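Local structure of guanine nucleotide exchange factor SRM1 (Saccharomyces cerevisiae, 3OF7) at residues W34-M39 against E405-G410; L42-L47 against R55-P60; W401-T406 against E415-V420. The protein promotes the exchange of GDP for GTP on the small GTPases Gsp1 and Gsp2, binds chromatin and is required for nuclear export of mRNA and ribosomes. All blocks are in the same frame, centred on the assembly; numbering follows the deposited sequence. Where two conformers were deposited one is given.

Contact 1: residues W34-M39 against E405-G410; sequences WGTGSM and ETYAVG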
ATOM      1  N   TRP A  34     -11.419  -1.922  -9.561  1.00 14.93           N
ATOM      2  CA  TRP A  34     -11.184  -1.847 -11.006  1.00 15.19           C
ATOM      3  C   TRP A  34      -9.770  -2.283 -11.379  1.00 15.75           C
ATOM      4  O   TRP A  34      -8.903  -2.393 -10.508  1.00 15.73           O
ATOM      5  CB  TRP A  34     -11.488  -0.439 -11.531  1.00 14.91           C
ATOM      6  CG  TRP A  34     -10.530   0.647 -11.075  1.00 14.18           C
ATOM      7  CD1 TRP A  34      -9.440   1.122 -11.767  1.00 13.54           C
ATOM      8  CD2 TRP A  34     -10.587   1.400  -9.855  1.00 13.45           C
ATOM      9  NE1 TRP A  34      -8.820   2.122 -11.048  1.00 13.81           N
ATOM     10  CE2 TRP A  34      -9.505   2.315  -9.876  1.00 13.29           C
ATOM     11  CE3 TRP A  34     -11.448   1.391  -8.742  1.00 13.02           C
ATOM     12  CZ2 TRP A  34      -9.253   3.211  -8.824  1.00 13.10           C
ATOM     13  CZ3 TRP A  34     -11.202   2.289  -7.701  1.00 12.46           C
ATOM     14  CH2 TRP A  34     -10.108   3.183  -7.747  1.00 12.56           C
ATOM     15  N   GLY A  35      -9.559  -2.530 -12.676  1.00 16.42           N
ATOM     16  CA  GLY A  35      -8.279  -3.006 -13.206  1.00 17.11           C
ATOM     17  C   GLY A  35      -8.413  -4.442 -13.688  1.00 17.79           C
ATOM     18  O   GLY A  35      -9.447  -4.824 -14.239  1.00 17.88           O
ATOM     19  N   THR A  36      -7.379  -5.244 -13.458  1.00 18.47           N
ATOM     20  CA  THR A  36      -7.351  -6.637 -13.921  1.00 19.22           C
ATOM     21  C   THR A  36      -7.401  -7.605 -12.736  1.00 19.84           C
ATOM     22  O   THR A  36      -6.675  -7.438 -11.750  1.00 19.87           O
ATOM     23  CB  THR A  36      -6.132  -6.889 -14.849  1.00 19.22           C
ATOM     24  OG1 THR A  36      -6.261  -6.051 -16.004  1.00 19.70           O
ATOM     25  CG2 THR A  36      -6.047  -8.358 -15.314  1.00 18.91           C
ATOM     26  N   GLY A  37      -8.277  -8.600 -12.842  1.00 20.34           N
ATOM     27  CA  GLY A  37      -8.504  -9.550 -11.764  1.00 21.11           C
ATOM     28  C   GLY A  37      -8.397 -10.989 -12.230  1.00 21.54           C
ATOM     29  O   GLY A  37      -9.216 -11.831 -11.849  1.00 21.66           O
ATOM     30  N   SER A  38      -7.378 -11.274 -13.041  1.00 21.76           N
ATOM     31  CA  SER A  38      -7.169 -12.623 -13.592  1.00 22.50           C
ATOM     32  C   SER A  38      -6.862 -13.658 -12.500  1.00 22.57           C
ATOM     33  O   SER A  38      -6.986 -14.867 -12.724  1.00 22.70           O
ATOM     34  CB  SER A  38      -6.056 -12.600 -14.652  1.00 22.54           C
ATOM     35  OG  SER A  38      -4.787 -12.393 -14.055  1.00 24.19           O
ATOM     36  N   MET A  39      -6.460 -13.169 -11.327  1.00 22.52           N
ATOM     37  CA  MET A  39      -6.142 -14.018 -10.179  0.50 22.51           C
ATOM     38  C   MET A  39      -7.124 -13.748  -9.028  1.00 22.22           C
ATOM     39  O   MET A  39      -6.797 -13.944  -7.851  1.00 22.19           O
ATOM     40  CB  MET A  39      -4.678 -13.810  -9.743  0.50 22.60           C
ATOM     41  CG  MET A  39      -3.632 -14.366 -10.728  0.50 23.35           C
ATOM     42  SD  MET A  39      -1.891 -13.998 -10.356  0.50 23.85           S
ATOM     43  CE  MET A  39      -1.837 -12.240 -10.703  0.50 24.25           C
ATOM     44  N   GLU A 405      -1.788  -0.592 -19.204  1.00 19.18           N
ATOM     45  CA  GLU A 405      -2.164  -1.837 -19.883  1.00 20.04           C
ATOM     46  C   GLU A 405      -3.152  -2.733 -19.108  1.00 19.50           C
ATOM     47  O   GLU A 405      -3.921  -3.482 -19.703  1.00 19.03           O
ATOM     48  CB  GLU A 405      -0.895  -2.604 -20.255  1.00 20.67           C
ATOM     49  CG  GLU A 405      -1.079  -3.888 -21.029  0.80 23.75           C
ATOM     50  CD  GLU A 405       0.261  -4.492 -21.396  0.70 26.63           C
ATOM     51  OE1 GLU A 405       1.018  -3.834 -22.137  0.80 28.52           O
ATOM     52  OE2 GLU A 405       0.570  -5.607 -20.924  0.70 28.76           O
ATOM     53  N   THR A 406      -3.141  -2.658 -17.784  1.00 19.11           N
ATOM     54  CA  THR A 406      -4.056  -3.488 -17.002  1.00 18.81           C
ATOM     55  C   THR A 406      -5.289  -2.717 -16.517  1.00 18.19           C
ATOM     56  O   THR A 406      -6.116  -3.268 -15.788  1.00 18.04           O
ATOM     57  CB  THR A 406      -3.348  -4.163 -15.813  1.00 18.95           C
ATOM     58  OG1 THR A 406      -2.537  -3.198 -15.140  1.00 20.41           O
ATOM     59  CG2 THR A 406      -2.469  -5.330 -16.307  1.00 20.14           C
ATOM     60  N   TYR A 407      -5.401  -1.456 -16.942  1.00 17.73           N
ATOM     61  CA  TYR A 407      -6.552  -0.573 -16.638  1.00 17.90           C
ATOM     62  C   TYR A 407      -6.678  -0.258 -15.148  1.00 17.21           C
ATOM     63  O   TYR A 407      -7.745   0.138 -14.676  1.00 17.12           O
ATOM     64  CB  TYR A 407      -7.876  -1.153 -17.179  1.00 18.32           C
ATOM     65  CG  TYR A 407      -7.777  -1.639 -18.607  1.00 20.67           C
ATOM     66  CD1 TYR A 407      -7.808  -0.735 -19.672  1.00 22.68           C
ATOM     67  CD2 TYR A 407      -7.630  -2.998 -18.893  1.00 22.02           C
ATOM     68  CE1 TYR A 407      -7.703  -1.172 -20.989  1.00 24.16           C
ATOM     69  CE2 TYR A 407      -7.522  -3.447 -20.212  1.00 24.49           C
ATOM     70  CZ  TYR A 407      -7.564  -2.527 -21.249  1.00 25.17           C
ATOM     71  OH  TYR A 407      -7.465  -2.954 -22.554  1.00 28.34           O
ATOM     72  N   ALA A 408      -5.578  -0.426 -14.417  1.00 17.00           N
ATOM     73  CA  ALA A 408      -5.552  -0.182 -12.977  1.00 16.66           C
ATOM     74  C   ALA A 408      -5.736   1.304 -12.645  1.00 16.31           C
ATOM     75  O   ALA A 408      -6.064   1.658 -11.509  1.00 16.52           O
ATOM     76  CB  ALA A 408      -4.246  -0.708 -12.385  1.00 16.77           C
ATOM     77  N   VAL A 409      -5.516   2.166 -13.635  1.00 15.79           N
ATOM     78  CA  VAL A 409      -5.731   3.599 -13.464  1.00 15.76           C
ATOM     79  C   VAL A 409      -7.219   3.979 -13.542  1.00 16.33           C
ATOM     80  O   VAL A 409      -7.603   5.065 -13.107  1.00 16.01           O
ATOM     81  CB  VAL A 409      -4.874   4.462 -14.441  1.00 15.82           C
ATOM     82  CG1 VAL A 409      -3.385   4.256 -14.173  1.00 15.49           C
ATOM     83  CG2 VAL A 409      -5.211   4.151 -15.906  1.00 14.72           C
ATOM     84  N   GLY A 410      -8.044   3.074 -14.079  1.00 17.15           N
ATOM     85  CA  GLY A 410      -9.503   3.280 -14.173  1.00 18.24           C
ATOM     86  C   GLY A 410      -9.897   4.463 -15.047  1.00 19.47           C
ATOM     87  O   GLY A 410     -10.832   5.214 -14.729  1.00 19.62           O
TER

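Contact 2: residues L42-L47 against R55-P60; sequences LGLGPL and RPRLNP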
ATOM      1  N   LEU A  42     -10.062  -8.588  -8.096  1.00 18.41           N
ATOM      2  CA  LEU A  42     -11.112  -7.566  -8.129  1.00 18.73           C
ATOM      3  C   LEU A  42     -12.225  -7.827  -7.127  1.00 18.88           C
ATOM      4  O   LEU A  42     -12.918  -6.899  -6.724  1.00 19.28           O
ATOM      5  CB  LEU A  42     -11.695  -7.402  -9.537  1.00 18.16           C
ATOM      6  CG  LEU A  42     -10.764  -6.877 -10.635  1.00 18.43           C
ATOM      7  CD1 LEU A  42     -11.499  -6.800 -11.976  1.00 15.62           C
ATOM      8  CD2 LEU A  42     -10.172  -5.518 -10.257  1.00 17.79           C
ATOM      9  N   GLY A  43     -12.398  -9.082  -6.727  1.00 19.07           N
ATOM     10  CA  GLY A  43     -13.465  -9.436  -5.794  1.00 19.34           C
ATOM     11  C   GLY A  43     -14.839  -9.081  -6.313  1.00 19.59           C
ATOM     12  O   GLY A  43     -15.726  -8.718  -5.546  1.00 19.47           O
ATOM     13  N   LEU A  44     -15.006  -9.169  -7.629  1.00 20.21           N
ATOM     14  CA  LEU A  44     -16.296  -8.894  -8.257  1.00 21.09           C
ATOM     15  C   LEU A  44     -16.977 -10.194  -8.708  1.00 21.83           C
ATOM     16  O   LEU A  44     -17.868 -10.187  -9.560  1.00 22.29           O
ATOM     17  CB  LEU A  44     -16.134  -7.900  -9.408  1.00 20.81           C
ATOM     18  CG  LEU A  44     -15.785  -6.459  -9.004  1.00 20.65           C
ATOM     19  CD1 LEU A  44     -15.362  -5.641 -10.215  1.00 19.70           C
ATOM     20  CD2 LEU A  44     -16.925  -5.764  -8.261  1.00 19.50           C
ATOM     21  N   GLY A  45     -16.554 -11.306  -8.112  1.00 22.54           N
ATOM     22  CA  GLY A  45     -17.148 -12.606  -8.402  1.00 23.34           C
ATOM     23  C   GLY A  45     -16.520 -13.321  -9.588  1.00 24.61           C
ATOM     24  O   GLY A  45     -15.573 -12.812 -10.203  1.00 23.80           O
ATOM     25  N   PRO A  46     -17.054 -14.514  -9.914  1.00 25.35           N
ATOM     26  CA  PRO A  46     -16.437 -15.489 -10.823  1.00 26.24           C
ATOM     27  C   PRO A  46     -16.567 -15.235 -12.323  1.00 26.99           C
ATOM     28  O   PRO A  46     -15.804 -15.817 -13.096  1.00 27.36           O
ATOM     29  CB  PRO A  46     -17.157 -16.798 -10.465  1.00 26.37           C
ATOM     30  CG  PRO A  46     -18.485 -16.371  -9.959  1.00 25.84           C
ATOM     31  CD  PRO A  46     -18.238 -15.070  -9.231  1.00 25.44           C
ATOM     32  N   LEU A  47     -17.513 -14.389 -12.732  1.00 27.77           N
ATOM     33  CA  LEU A  47     -17.837 -14.210 -14.159  1.00 28.43           C
ATOM     34  C   LEU A  47     -16.690 -13.608 -14.962  1.00 28.82           C
ATOM     35  O   LEU A  47     -16.024 -12.676 -14.496  1.00 28.62           O
ATOM     36  CB  LEU A  47     -19.103 -13.364 -14.330  1.00 28.43           C
ATOM     37  CG  LEU A  47     -20.429 -13.884 -13.765  1.00 29.39           C
ATOM     38  CD1 LEU A  47     -21.543 -12.861 -13.987  1.00 30.18           C
ATOM     39  CD2 LEU A  47     -20.813 -15.246 -14.355  1.00 30.60           C
ATOM     40  N   ARG A  55     -13.172   0.852 -15.288  1.00 19.22           N
ATOM     41  CA  ARG A  55     -13.607   2.009 -14.488  1.00 19.03           C
ATOM     42  C   ARG A  55     -14.055   1.517 -13.118  1.00 18.20           C
ATOM     43  O   ARG A  55     -14.505   0.378 -13.011  1.00 18.18           O
ATOM     44  CB  ARG A  55     -14.799   2.707 -15.166  1.00 19.33           C
ATOM     45  CG  ARG A  55     -14.496   3.419 -16.479  1.00 21.13           C
ATOM     46  CD  ARG A  55     -13.563   4.581 -16.263  1.00 24.63           C
ATOM     47  NE  ARG A  55     -13.637   5.565 -17.345  0.90 26.41           N
ATOM     48  CZ  ARG A  55     -13.200   6.814 -17.236  0.80 27.34           C
ATOM     49  NH1 ARG A  55     -12.648   7.231 -16.095  1.00 26.78           N
ATOM     50  NH2 ARG A  55     -13.312   7.648 -18.264  1.00 28.10           N
ATOM     51  N   PRO A  56     -13.954   2.369 -12.069  1.00 17.68           N
ATOM     52  CA  PRO A  56     -14.386   1.959 -10.731  1.00 17.14           C
ATOM     53  C   PRO A  56     -15.783   1.349 -10.733  1.00 17.26           C
ATOM     54  O   PRO A  56     -16.736   1.973 -11.207  1.00 17.46           O
ATOM     55  CB  PRO A  56     -14.373   3.275  -9.943  1.00 17.09           C
ATOM     56  CG  PRO A  56     -13.277   4.058 -10.583  1.00 17.27           C
ATOM     57  CD  PRO A  56     -13.365   3.723 -12.055  1.00 17.47           C
ATOM     58  N   ARG A  57     -15.883   0.129 -10.217  1.00 16.97           N
ATOM     59  CA  ARG A  57     -17.125  -0.622 -10.205  1.00 16.74           C
ATOM     60  C   ARG A  57     -17.551  -0.837  -8.762  1.00 16.86           C
ATOM     61  O   ARG A  57     -16.778  -1.364  -7.952  1.00 16.27           O
ATOM     62  CB  ARG A  57     -16.917  -1.963 -10.915  1.00 16.88           C
ATOM     63  CG  ARG A  57     -18.115  -2.921 -10.863  1.00 18.01           C
ATOM     64  CD  ARG A  57     -19.100  -2.669 -12.007  1.00 20.05           C
ATOM     65  NE  ARG A  57     -18.462  -2.798 -13.319  1.00 21.53           N
ATOM     66  CZ  ARG A  57     -18.229  -3.952 -13.936  1.00 22.98           C
ATOM     67  NH1 ARG A  57     -18.583  -5.107 -13.376  1.00 24.24           N
ATOM     68  NH2 ARG A  57     -17.640  -3.954 -15.121  1.00 23.04           N
ATOM     69  N   LEU A  58     -18.773  -0.425  -8.433  1.00 16.76           N
ATOM     70  CA  LEU A  58     -19.292  -0.626  -7.079  1.00 16.93           C
ATOM     71  C   LEU A  58     -19.297  -2.115  -6.747  1.00 17.18           C
ATOM     72  O   LEU A  58     -19.831  -2.918  -7.505  1.00 17.11           O
ATOM     73  CB  LEU A  58     -20.694  -0.025  -6.953  1.00 16.87           C
ATOM     74  CG  LEU A  58     -21.364  -0.175  -5.586  1.00 17.31           C
ATOM     75  CD1 LEU A  58     -20.676   0.706  -4.542  1.00 17.03           C
ATOM     76  CD2 LEU A  58     -22.855   0.165  -5.692  1.00 17.97           C
ATOM     77  N   ASN A  59     -18.674  -2.493  -5.629  1.00 17.56           N
ATOM     78  CA  ASN A  59     -18.578  -3.898  -5.281  1.00 17.93           C
ATOM     79  C   ASN A  59     -19.853  -4.345  -4.563  1.00 18.39           C
ATOM     80  O   ASN A  59     -20.118  -3.895  -3.437  1.00 18.55           O
ATOM     81  CB  ASN A  59     -17.332  -4.172  -4.425  1.00 17.72           C
ATOM     82  CG  ASN A  59     -17.026  -5.646  -4.303  1.00 18.25           C
ATOM     83  OD1 ASN A  59     -17.907  -6.447  -3.983  1.00 17.99           O
ATOM     84  ND2 ASN A  59     -15.769  -6.020  -4.563  1.00 16.93           N
ATOM     85  N   PRO A  60     -20.652  -5.226  -5.215  1.00 18.66           N
ATOM     86  CA  PRO A  60     -21.948  -5.596  -4.640  1.00 19.01           C
ATOM     87  C   PRO A  60     -21.848  -6.605  -3.494  1.00 19.45           C
ATOM     88  O   PRO A  60     -22.840  -6.842  -2.809  1.00 19.73           O
ATOM     89  CB  PRO A  60     -22.702  -6.199  -5.830  1.00 19.28           C
ATOM     90  CG  PRO A  60     -21.629  -6.799  -6.690  1.00 19.04           C
ATOM     91  CD  PRO A  60     -20.375  -5.954  -6.473  1.00 18.41           C
TER

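Contact 3: residues W401-T406 against E415-V420; sequences WGFGET and EDDTEV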
ATOM      1  N   TRP A 401      -2.525   7.667 -12.414  1.00 14.41           N
ATOM      2  CA  TRP A 401      -1.521   7.742 -13.464  1.00 14.38           C
ATOM      3  C   TRP A 401      -0.606   6.525 -13.411  1.00 14.62           C
ATOM      4  O   TRP A 401      -0.638   5.747 -12.447  1.00 14.17           O
ATOM      5  CB  TRP A 401      -0.693   9.028 -13.356  1.00 14.42           C
ATOM      6  CG  TRP A 401       0.212   9.133 -12.133  1.00 14.44           C
ATOM      7  CD1 TRP A 401       1.564   8.920 -12.094  1.00 14.39           C
ATOM      8  CD2 TRP A 401      -0.172   9.507 -10.799  1.00 14.96           C
ATOM      9  NE1 TRP A 401       2.046   9.142 -10.828  1.00 13.75           N
ATOM     10  CE2 TRP A 401       1.003   9.496 -10.010  1.00 14.46           C
ATOM     11  CE3 TRP A 401      -1.395   9.840 -10.193  1.00 14.73           C
ATOM     12  CZ2 TRP A 401       0.996   9.813  -8.644  1.00 14.55           C
ATOM     13  CZ3 TRP A 401      -1.406  10.154  -8.833  1.00 14.96           C
ATOM     14  CH2 TRP A 401      -0.214  10.141  -8.073  1.00 16.24           C
ATOM     15  N   GLY A 402       0.197   6.370 -14.459  1.00 15.07           N
ATOM     16  CA  GLY A 402       1.149   5.279 -14.531  1.00 15.25           C
ATOM     17  C   GLY A 402       0.800   4.269 -15.606  1.00 15.90           C
ATOM     18  O   GLY A 402       0.191   4.607 -16.619  1.00 15.58           O
ATOM     19  N   PHE A 403       1.219   3.031 -15.374  1.00 15.86           N
ATOM     20  CA  PHE A 403       1.052   1.934 -16.319  1.00 16.56           C
ATOM     21  C   PHE A 403      -0.427   1.705 -16.639  1.00 16.94           C
ATOM     22  O   PHE A 403      -1.247   1.559 -15.732  1.00 16.76           O
ATOM     23  CB  PHE A 403       1.674   0.678 -15.716  1.00 16.48           C
ATOM     24  CG  PHE A 403       1.747  -0.496 -16.660  1.00 18.04           C
ATOM     25  CD1 PHE A 403       1.264  -1.737 -16.269  1.00 19.77           C
ATOM     26  CD2 PHE A 403       2.316  -0.364 -17.924  1.00 19.07           C
ATOM     27  CE1 PHE A 403       1.346  -2.845 -17.133  1.00 21.46           C
ATOM     28  CE2 PHE A 403       2.420  -1.454 -18.787  1.00 19.51           C
ATOM     29  CZ  PHE A 403       1.925  -2.696 -18.394  1.00 21.05           C
ATOM     30  N   GLY A 404      -0.762   1.688 -17.928  1.00 17.50           N
ATOM     31  CA  GLY A 404      -2.158   1.650 -18.351  1.00 18.21           C
ATOM     32  C   GLY A 404      -2.688   0.329 -18.875  1.00 18.95           C
ATOM     33  O   GLY A 404      -3.900   0.145 -18.987  1.00 19.09           O
ATOM     34  N   GLU A 405      -1.788  -0.592 -19.204  1.00 19.18           N
ATOM     35  CA  GLU A 405      -2.164  -1.837 -19.883  1.00 20.04           C
ATOM     36  C   GLU A 405      -3.152  -2.733 -19.108  1.00 19.50           C
ATOM     37  O   GLU A 405      -3.921  -3.482 -19.703  1.00 19.03           O
ATOM     38  CB  GLU A 405      -0.895  -2.604 -20.255  1.00 20.67           C
ATOM     39  CG  GLU A 405      -1.079  -3.888 -21.029  0.80 23.75           C
ATOM     40  CD  GLU A 405       0.261  -4.492 -21.396  0.70 26.63           C
ATOM     41  OE1 GLU A 405       1.018  -3.834 -22.137  0.80 28.52           O
ATOM     42  OE2 GLU A 405       0.570  -5.607 -20.924  0.70 28.76           O
ATOM     43  N   THR A 406      -3.141  -2.658 -17.784  1.00 19.11           N
ATOM     44  CA  THR A 406      -4.056  -3.488 -17.002  1.00 18.81           C
ATOM     45  C   THR A 406      -5.289  -2.717 -16.517  1.00 18.19           C
ATOM     46  O   THR A 406      -6.116  -3.268 -15.788  1.00 18.04           O
ATOM     47  CB  THR A 406      -3.348  -4.163 -15.813  1.00 18.95           C
ATOM     48  OG1 THR A 406      -2.537  -3.198 -15.140  1.00 20.41           O
ATOM     49  CG2 THR A 406      -2.469  -5.330 -16.307  1.00 20.14           C
ATOM     50  N   GLU A 415      -5.231   1.570 -23.457  1.00 28.14           N
ATOM     51  CA  GLU A 415      -4.109   0.819 -22.875  1.00 27.96           C
ATOM     52  C   GLU A 415      -2.873   1.674 -22.573  1.00 27.36           C
ATOM     53  O   GLU A 415      -2.028   1.283 -21.762  1.00 27.45           O
ATOM     54  CB  GLU A 415      -3.708  -0.352 -23.782  1.00 28.07           C
ATOM     55  CG  GLU A 415      -4.610  -1.558 -23.673  0.80 28.75           C
ATOM     56  CD  GLU A 415      -4.093  -2.751 -24.464  0.50 30.00           C
ATOM     57  OE1 GLU A 415      -4.873  -3.323 -25.254  0.50 30.86           O
ATOM     58  OE2 GLU A 415      -2.907  -3.115 -24.303  0.50 30.77           O
ATOM     59  N   ASP A 416      -2.769   2.832 -23.223  1.00 26.90           N
ATOM     60  CA  ASP A 416      -1.570   3.672 -23.115  1.00 26.33           C
ATOM     61  C   ASP A 416      -1.364   4.164 -21.690  1.00 25.38           C
ATOM     62  O   ASP A 416      -2.338   4.420 -20.968  1.00 25.44           O
ATOM     63  CB  ASP A 416      -1.644   4.866 -24.068  0.90 26.81           C
ATOM     64  CG  ASP A 416      -2.027   4.462 -25.475  0.70 28.54           C
ATOM     65  OD1 ASP A 416      -3.243   4.363 -25.753  0.70 30.93           O
ATOM     66  OD2 ASP A 416      -1.112   4.241 -26.295  0.80 30.67           O
ATOM     67  N   ASP A 417      -0.102   4.291 -21.290  1.00 23.91           N
ATOM     68  CA  ASP A 417       0.240   4.809 -19.962  1.00 22.64           C
ATOM     69  C   ASP A 417      -0.239   6.247 -19.785  1.00 22.08           C
ATOM     70  O   ASP A 417      -0.288   7.015 -20.752  1.00 21.56           O
ATOM     71  CB  ASP A 417       1.744   4.717 -19.719  1.00 22.19           C
ATOM     72  CG  ASP A 417       2.281   3.298 -19.864  1.00 21.85           C
ATOM     73  OD1 ASP A 417       1.517   2.329 -19.651  1.00 21.50           O
ATOM     74  OD2 ASP A 417       3.474   3.155 -20.188  1.00 21.54           O
ATOM     75  N   THR A 418      -0.608   6.592 -18.549  1.00 20.94           N
ATOM     76  CA  THR A 418      -1.101   7.924 -18.213  1.00 20.17           C
ATOM     77  C   THR A 418       0.016   8.739 -17.569  1.00 19.82           C
ATOM     78  O   THR A 418       0.526   8.384 -16.500  1.00 19.40           O
ATOM     79  CB  THR A 418      -2.351   7.861 -17.300  1.00 20.29           C
ATOM     80  OG1 THR A 418      -3.403   7.155 -17.968  1.00 19.53           O
ATOM     81  CG2 THR A 418      -2.833   9.254 -16.939  1.00 20.13           C
ATOM     82  N   GLU A 419       0.377   9.841 -18.226  1.00 19.44           N
ATOM     83  CA  GLU A 419       1.600  10.586 -17.903  1.00 19.60           C
ATOM     84  C   GLU A 419       1.578  11.395 -16.605  1.00 19.38           C
ATOM     85  O   GLU A 419       2.593  11.483 -15.911  1.00 19.27           O
ATOM     86  CB  GLU A 419       2.000  11.488 -19.076  1.00 19.81           C
ATOM     87  CG  GLU A 419       3.396  12.075 -18.947  1.00 21.04           C
ATOM     88  CD  GLU A 419       3.837  12.807 -20.205  0.90 23.15           C
ATOM     89  OE1 GLU A 419       2.959  13.306 -20.938  1.00 25.62           O
ATOM     90  OE2 GLU A 419       5.058  12.886 -20.454  1.00 22.80           O
ATOM     91  N   VAL A 420       0.439  12.010 -16.302  1.00 18.87           N
ATOM     92  CA  VAL A 420       0.308  12.869 -15.130  1.00 18.67           C
ATOM     93  C   VAL A 420      -0.977  12.499 -14.393  1.00 17.90           C
ATOM     94  O   VAL A 420      -1.854  11.878 -14.983  1.00 18.06           O
ATOM     95  CB  VAL A 420       0.263  14.380 -15.512  1.00 18.80           C
ATOM     96  CG1 VAL A 420       1.617  14.844 -16.054  1.00 19.56           C
ATOM     97  CG2 VAL A 420      -0.860  14.670 -16.521  1.00 18.84           C
TER

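Contact 1: residues W34-M39 against E405-G410
With CG between the backbone N and the carbonyl carbon (chi1 69°), the indole of Trp34 is directed at the turn formed by Tyr407-Gly410, while Thr36 sets OG1 beside its own backbone N (chi1 -62°), which brings the hydroxyl up to the carbonyl oxygen of Thr406. Thr36 OG1 donates to Thr406 O over 2.8 Å, meeting that oxygen 23° out of the carbonyl plane. The indole bond, from Trp34 NE1 to Ala408 O at 2.8 Å, is strongly bent and weak. Nevertheless the ring fits closely: Tyr407 O lies at its edge in the plane, and Trp34 CD1 is 3.2 Å from Gly410 CA. A side chain on Gly410 would run into the indole nitrogen, and its positive phi also favours glycine. Gly35 has backbone angles that would jam a beta carbon against the preceding carbonyl, and from its bare CA a C-H points to Tyr407 O at 3.5 Å. A leucine in place of Trp34 would probably leave a gap beside Gly410 and deprive Ala408 O of its indole donor. Ala408 O also accepts from Ser444 OG; Ser444 and Ser446, on strand 443-450, pack against the Trp34 side chain, while His388 on strand 388-393 packs against Ala408 and Val409.

Contact 2: residues L42-L47 against R55-P60
Arg57 comes first along 55-60 to meet the other segment, with the aliphatic base of its side chain: Arg57 CG lies 3.9 Å from Leu44 CD1. The chain then bends at chi2 and chi3, and the guanidinium takes its polar partner from Asn50, whose OD1 accepts from NH1. At Leu58 the backbone carbonyl passes near the other methyl of Leu44, while the side chain points away. Asn59 follows, with CG anti to its backbone N (chi1 -167°), which brings the amide to the carbonyl of Gly43. There Asn59 ND2 donates to Gly43 O over 2.9 Å, a bent bond (139° at the hydrogen) arriving well above the carbonyl plane. The same amide bonds through OD1 to the N of Phe61, an Asx turn, so both ends of it are used and its rotation is fixed. Gly43 suits its place because its phi is positive. Last comes Pro60, whose CD meets Leu44 CD2 at 3.9 Å. The chemistry is therefore mixed: Leu44, buried, sets its two methyls on carbon of Arg57, Asn59 and Pro60, and one side-chain amide gives a bent bond to a main-chain oxygen, joining the loop 42-47 to strand 56-58 and the two residues that follow it without any charge pairing between them.

Contact 3: residues W401-T406 against E415-V420
Asp417 OD1 accepts the backbone N-H of Gly404 at 2.9 Å, on the anti side of the carboxylate and 21° out of its plane. The same oxygen sits 3.3 Å from Phe403 CD2, with ring and carboxylate planes turned 53° apart. Asp417 can reach because its CG stands beside its own backbone N (chi1 -57°), and aspartate has just the length to take a main-chain N-H where the strand pairing stops. Gly404 must be small: a beta carbon would collide with the carbonyls of Glu415 and Asp416. Before it, Gly402 and Thr418 form an antiparallel hydrogen-bonded pair. Gly402 N gives to Thr418 O at 2.9 Å, on a lone pair, and Thr418 N returns a bond of equal length to Gly402 O; the backbone angles of Gly402 call for glycine. Alongside, Trp401 CB packs on Thr418 O at 3.4 Å and on the carbonyl of Val420. At the exposed end, the carboxylates of Glu405 and Glu415 approach one another, like charges that solvent probably screens. A Trp-Gly pair at the end of the third strand of a four-stranded antiparallel blade, met by the returning chain, is typical of RCC1 repeats and their seven-bladed propeller.

In the fold
Contact 1 lies between the other two, its centre 11 Å from each, whereas contacts 2 and 3 are 21 Å apart and do not touch. Contact 2 is nested in the long span of chain closed by contact 1, and contact 3 shares Glu405 and Thr406 with contact 1. Strands 30-34 and 56-58, from the first RCC1 repeat, complete a blade whose other strands, 432-439 and 443-450, belong to the seventh; contact 3 belongs to the preceding blade. Contact 1 therefore joins these adjacent blades, beside the pairing of first-repeat and seventh-repeat strands that closes the ring. Pro56 packs on Trp34, and a weak bond from Arg55 NH1 to Gly410 O links contacts 1 and 2.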